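Local coordinates for protein type C neurotoxin (PDB 3PME) that is the receptor-binding domain of a botulinum C/D mosaic neurotoxin and probably attaches the toxin to gangliosides and phospholipid at nerve-cell membranes, at residues K154-N158 with G159-Q163; M297-S301 with R302-I306. All coordinates share one frame; numbering follows the deposited sequence.

Contact 1 (K154-N158 with G159-Q163); sequences KLYIN and GELKQ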
loop_
_atom_site.group_PDB
_atom_site.type_symbol
_atom_site.label_atom_id
_atom_site.label_comp_id
_atom_site.label_asym_id
_atom_site.label_seq_id
_atom_site.Cartn_x
_atom_site.Cartn_y
_atom_site.Cartn_z
ATOM N N LYS A 154 -0.034 -1.928 23.422
ATOM C CA LYS A 154 0.339 -2.918 22.436
ATOM C C LYS A 154 0.254 -2.301 21.055
ATOM O O LYS A 154 -0.646 -1.514 20.782
ATOM C CB LYS A 154 -0.587 -4.127 22.515
ATOM C CG LYS A 154 -0.362 -4.969 23.786
ATOM C CD LYS A 154 -1.597 -5.805 24.161
ATOM C CE LYS A 154 -1.767 -7.041 23.291
ATOM N NZ LYS A 154 -3.039 -7.770 23.620
ATOM N N LEU A 155 1.207 -2.673 20.213
ATOM C CA LEU A 155 1.290 -2.157 18.853
ATOM C C LEU A 155 0.998 -3.252 17.844
ATOM O O LEU A 155 1.676 -4.290 17.818
ATOM C CB LEU A 155 2.690 -1.601 18.608
ATOM C CG LEU A 155 2.962 -1.147 17.175
ATOM C CD1 LEU A 155 1.949 -0.103 16.765
ATOM C CD2 LEU A 155 4.363 -0.586 17.109
ATOM N N TYR A 156 -0.013 -3.005 17.010
ATOM C CA TYR A 156 -0.412 -3.919 15.943
ATOM C C TYR A 156 -0.078 -3.277 14.608
ATOM O O TYR A 156 -0.288 -2.083 14.434
ATOM C CB TYR A 156 -1.919 -4.171 15.970
ATOM C CG TYR A 156 -2.376 -4.970 17.167
ATOM C CD1 TYR A 156 -2.468 -4.378 18.418
ATOM C CD2 TYR A 156 -2.712 -6.309 17.045
ATOM C CE1 TYR A 156 -2.886 -5.104 19.523
ATOM C CE2 TYR A 156 -3.121 -7.056 18.165
ATOM C CZ TYR A 156 -3.210 -6.429 19.392
ATOM O OH TYR A 156 -3.609 -7.141 20.514
ATOM N N ILE A 157 0.449 -4.083 13.693
ATOM C CA ILE A 157 0.717 -3.650 12.315
ATOM C C ILE A 157 -0.044 -4.572 11.376
ATOM O O ILE A 157 0.146 -5.794 11.388
ATOM C CB ILE A 157 2.227 -3.685 11.972
ATOM C CG1 ILE A 157 3.019 -2.754 12.895
ATOM C CG2 ILE A 157 2.447 -3.321 10.478
ATOM C CD1 ILE A 157 2.641 -1.275 12.744
ATOM N N ASN A 158 -0.916 -3.978 10.566
ATOM C CA ASN A 158 -1.757 -4.742 9.659
ATOM C C ASN A 158 -2.490 -5.880 10.379
ATOM O O ASN A 158 -2.597 -7.003 9.877
ATOM C CB ASN A 158 -0.938 -5.246 8.466
ATOM C CG ASN A 158 -0.433 -4.109 7.599
ATOM O OD1 ASN A 158 -1.024 -3.037 7.577
ATOM N ND2 ASN A 158 0.665 -4.333 6.893
ATOM N N GLY A 159 -2.957 -5.585 11.592
ATOM C CA GLY A 159 -3.795 -6.520 12.321
ATOM C C GLY A 159 -3.034 -7.561 13.125
ATOM O O GLY A 159 -3.634 -8.458 13.715
ATOM N N GLU A 160 -1.715 -7.443 13.156
ATOM C CA GLU A 160 -0.889 -8.441 13.841
ATOM C C GLU A 160 -0.080 -7.800 14.953
ATOM O O GLU A 160 0.610 -6.802 14.743
ATOM C CB GLU A 160 0.047 -9.130 12.842
ATOM C CG GLU A 160 -0.684 -9.887 11.736
ATOM C CD GLU A 160 0.261 -10.688 10.866
ATOM O OE1 GLU A 160 1.339 -10.160 10.527
ATOM O OE2 GLU A 160 -0.066 -11.852 10.545
ATOM N N LEU A 161 -0.157 -8.374 16.153
ATOM C CA LEU A 161 0.608 -7.853 17.278
ATOM C C LEU A 161 2.116 -7.938 17.039
ATOM O O LEU A 161 2.624 -8.990 16.652
ATOM C CB LEU A 161 0.234 -8.621 18.539
ATOM C CG LEU A 161 0.980 -8.164 19.783
ATOM C CD1 LEU A 161 0.626 -6.720 20.147
ATOM C CD2 LEU A 161 0.636 -9.113 20.933
ATOM N N LYS A 162 2.823 -6.830 17.250
ATOM C CA LYS A 162 4.273 -6.803 17.048
ATOM C C LYS A 162 5.054 -6.554 18.331
ATOM O O LYS A 162 6.116 -7.143 18.541
ATOM C CB LYS A 162 4.656 -5.731 16.015
ATOM C CG LYS A 162 3.965 -5.901 14.682
ATOM C CD LYS A 162 4.444 -7.133 13.929
ATOM C CE LYS A 162 3.868 -7.157 12.516
ATOM N NZ LYS A 162 4.159 -8.452 11.828
ATOM N N GLN A 163 4.544 -5.658 19.169
ATOM C CA GLN A 163 5.269 -5.234 20.365
ATOM C C GLN A 163 4.307 -4.960 21.503
ATOM O O GLN A 163 3.154 -4.587 21.284
ATOM C CB GLN A 163 6.066 -3.952 20.079
ATOM C CG GLN A 163 7.111 -4.085 18.970
ATOM C CD GLN A 163 8.388 -4.737 19.453
ATOM O OE1 GLN A 163 8.733 -5.846 19.034
ATOM N NE2 GLN A 163 9.103 -4.051 20.330
HETATM O O HOH W 1 1.836 -7.517 10.079
#
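Leu155 and Ile157 pair through the backbone with Gln163 and Glu160 across a type I' turn, the short strand axes lying 4.4 Å apart at 130°. On one face Leu161 lies over the ring of Tyr156. Its CD1 sits 4.0 Å from the ring centroid in a CH-pi contact, while CB meets CE2 at the rim. Leu161 CG is anti to its backbone N (chi1 180°), which carries CD1 back to Lys154 CB (3.7 Å). Tyr156 OH is hydrogen-bonded to Asn207 and receives a weak bond from Lys154 NZ.

Leu155 N gives a nearly straight bond to Gln163 O (2.9 Å). Leu155 O accepts Lys162 N at 2.8 Å and, weakly, Gln163 N. Two residues thus share one partner, and the second strand bulges there in a classic beta bulge. Gly159 takes the second corner of the turn, at backbone angles that would jam a CB against Asn158 O. This hairpin forms the end of the curled antiparallel sheet in the N-terminal, concanavalin-like part of the domain, where strand 141-148 pairs with the other side of 154-158.

On the other face the Lys162 chain crosses Ile157 at about a right angle, CG on CG1 (3.7 Å). A bend at chi2 (-69°) helps bring NZ to a salt bridge with Glu160 OE1 (3.5 Å). A water donates to Glu160 OE1 and Ile157 O.

Contact 2 (M297-S301 with R302-I306); sequences MLYDS and REYMI. With SO4 (sulfate ion), chain C.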
loop_
_atom_site.group_PDB
_atom_site.type_symbol
_atom_site.label_atom_id
_atom_site.label_comp_id
_atom_site.label_asym_id
_atom_site.label_seq_id
_atom_site.Cartn_x
_atom_site.Cartn_y
_atom_site.Cartn_z
ATOM N N MET A 297 1.419 -1.055 -24.012
ATOM C CA MET A 297 2.793 -0.612 -23.829
ATOM C C MET A 297 3.173 0.278 -25.003
ATOM O O MET A 297 3.000 -0.113 -26.155
ATOM C CB MET A 297 3.770 -1.786 -23.745
ATOM C CG MET A 297 5.214 -1.343 -23.485
ATOM S SD MET A 297 6.447 -2.665 -23.601
ATOM C CE MET A 297 6.162 -3.544 -22.056
ATOM N N LEU A 298 3.654 1.477 -24.702
ATOM C CA LEU A 298 4.233 2.357 -25.717
ATOM C C LEU A 298 5.697 1.953 -25.803
ATOM O O LEU A 298 6.442 2.005 -24.800
ATOM C CB LEU A 298 4.095 3.814 -25.293
ATOM C CG LEU A 298 4.603 4.874 -26.279
ATOM C CD1 LEU A 298 3.947 4.746 -27.658
ATOM C CD2 LEU A 298 4.349 6.251 -25.687
ATOM N N TYR A 299 6.100 1.492 -26.980
ATOM C CA TYR A 299 7.450 0.983 -27.188
ATOM C C TYR A 299 7.983 1.477 -28.532
ATOM O O TYR A 299 7.350 1.257 -29.560
ATOM C CB TYR A 299 7.443 -0.550 -27.152
ATOM C CG TYR A 299 8.810 -1.146 -27.338
ATOM C CD1 TYR A 299 9.670 -1.301 -26.257
ATOM C CD2 TYR A 299 9.241 -1.561 -28.596
ATOM C CE1 TYR A 299 10.932 -1.837 -26.425
ATOM C CE2 TYR A 299 10.495 -2.092 -28.772
ATOM C CZ TYR A 299 11.336 -2.228 -27.688
ATOM O OH TYR A 299 12.588 -2.766 -27.869
ATOM N N ASP A 300 9.140 2.137 -28.500
ATOM C CA ASP A 300 9.754 2.714 -29.701
ATOM C C ASP A 300 8.727 3.504 -30.517
ATOM O O ASP A 300 8.600 3.332 -31.736
ATOM C CB ASP A 300 10.406 1.625 -30.554
ATOM C CG ASP A 300 11.418 2.187 -31.534
ATOM O OD1 ASP A 300 11.834 3.352 -31.357
ATOM O OD2 ASP A 300 11.790 1.463 -32.477
ATOM N N SER A 301 7.988 4.361 -29.818
ATOM C CA SER A 301 7.014 5.247 -30.448
ATOM C C SER A 301 5.844 4.559 -31.140
ATOM O O SER A 301 5.237 5.128 -32.046
ATOM C CB SER A 301 7.708 6.191 -31.431
ATOM O OG SER A 301 8.575 7.067 -30.745
ATOM N N ARG A 302 5.513 3.346 -30.715
ATOM C CA ARG A 302 4.275 2.718 -31.169
ATOM C C ARG A 302 3.566 2.099 -29.980
ATOM O O ARG A 302 4.210 1.521 -29.101
ATOM C CB ARG A 302 4.533 1.661 -32.242
ATOM C CG ARG A 302 3.283 0.898 -32.637
ATOM C CD ARG A 302 3.446 0.148 -33.961
ATOM N NE ARG A 302 3.542 1.074 -35.083
ATOM C CZ ARG A 302 2.501 1.674 -35.656
ATOM N NH1 ARG A 302 1.260 1.460 -35.221
ATOM N NH2 ARG A 302 2.709 2.502 -36.670
ATOM N N GLU A 303 2.245 2.225 -29.965
ATOM C CA GLU A 303 1.415 1.646 -28.908
ATOM C C GLU A 303 1.029 0.208 -29.255
ATOM O O GLU A 303 0.534 -0.070 -30.347
ATOM C CB GLU A 303 0.155 2.493 -28.709
ATOM C CG GLU A 303 -0.690 2.059 -27.514
ATOM C CD GLU A 303 -1.842 3.007 -27.220
ATOM O OE1 GLU A 303 -2.245 3.784 -28.119
ATOM O OE2 GLU A 303 -2.340 2.985 -26.068
ATOM N N TYR A 304 1.257 -0.711 -28.320
ATOM C CA TYR A 304 0.918 -2.106 -28.530
ATOM C C TYR A 304 0.011 -2.574 -27.413
ATOM O O TYR A 304 0.008 -1.985 -26.333
ATOM C CB TYR A 304 2.176 -2.978 -28.471
ATOM C CG TYR A 304 3.191 -2.680 -29.544
ATOM C CD1 TYR A 304 3.151 -3.356 -30.761
ATOM C CD2 TYR A 304 4.179 -1.719 -29.342
ATOM C CE1 TYR A 304 4.085 -3.089 -31.759
ATOM C CE2 TYR A 304 5.113 -1.439 -30.331
ATOM C CZ TYR A 304 5.060 -2.135 -31.532
ATOM O OH TYR A 304 5.989 -1.861 -32.510
ATOM N N MET A 305 -0.750 -3.636 -27.664
ATOM C CA MET A 305 -1.427 -4.332 -26.577
ATOM C C MET A 305 -0.775 -5.694 -26.351
ATOM O O MET A 305 -0.261 -6.302 -27.284
ATOM C CB MET A 305 -2.927 -4.487 -26.844
ATOM C CG MET A 305 -3.265 -5.398 -27.993
ATOM S SD MET A 305 -5.058 -5.509 -28.221
ATOM C CE MET A 305 -5.547 -6.159 -26.637
ATOM N N ILE A 306 -0.750 -6.148 -25.100
ATOM C CA ILE A 306 -0.208 -7.451 -24.789
ATOM C C ILE A 306 -1.243 -8.527 -25.071
ATOM O O ILE A 306 -2.404 -8.412 -24.666
ATOM C CB ILE A 306 0.235 -7.533 -23.310
ATOM C CG1 ILE A 306 1.353 -6.517 -23.047
ATOM C CG2 ILE A 306 0.684 -8.947 -22.969
ATOM C CD1 ILE A 306 1.841 -6.492 -21.588
HETATM S S SO4 C . 14.479 -2.805 -24.452
HETATM O O1 SO4 C . 15.305 -3.585 -23.529
HETATM O O2 SO4 C . 13.219 -2.427 -23.837
HETATM O O3 SO4 C . 15.210 -1.594 -24.818
HETATM O O4 SO4 C . 14.203 -3.594 -25.652
HETATM O O HOH W 2 7.884 -0.096 -32.084
#
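Four backbone hydrogen bonds join Met297 and Tyr299 to Tyr304 and Arg302. Met297 and Tyr304 exchange a pair, with Tyr304 N to Met297 O at 2.8 Å. Tyr299 N gives a nearly straight bond to Arg302 O. The return bond, Arg302 N to Tyr299 O, is bent more, and its donor stands well above the carbonyl plane. Between these pairs Leu298 faces Glu303 as a non-hydrogen-bonded pair. The two strand segments run antiparallel, at 140°.

Packing centres on the ring of Tyr304. Its edge turns to the first strand. CE2 makes an apolar contact with Tyr299 CB at 4.0 Å and lies 3.6 Å from Tyr299 O, which is in the ring plane. Met297 O is also at this edge. Tyr304 CG stands anti to its carbonyl carbon (chi1 -63°), and this swings the ring along the hairpin toward the turn. Arg302 CG covers one ring face near the rim, 3.6 Å above the plane. On the other side of the hairpin, Leu298 CD1 rests on the backbone of Arg302, 3.5 Å from Arg302 C.

The polar links involve side-chain ends. A water bridges Tyr299 O and Tyr304 OH, 2.6 Å from the hydroxyl, and so ties the end of the ring to the backbone. Tyr299 OH donates to sulfate O4 (2.9 Å), and sulfate O2 lies at the edge of the Tyr299 ring, in its plane. Tyr248, Lys270 and Asn271 also bond the ion, which probably came from the crystallisation liquor. Glu303 OE2 is hydrogen-bonded to His296.

Asp300 and Ser301 form the corner of a type I' turn, making this a two-residue beta hairpin at the surface of the C-terminal beta-trefoil.

From the N terminus, the chain first makes contact 1, where strand 152-157 turns back into strand 160-166. Contact 2 follows, where strand 292-299 turns back into strand 302-308. Each closes a tight hairpin turn between adjoining segments. The two are in series and neither nests with nor crosses the other. Contact 1 belongs to the concanavalin-like part and contact 2 to the trefoil part. Helix 207-218 lies between them in the chain, and its Ile210 and Tyr214 touch Tyr156 and Asn158. The contacts lie on opposite sides of the chain's centre. The centres of contact 1 and contact 2 are about 44 Å apart. Their nearest atoms are about 29 Å apart, so they do not touch.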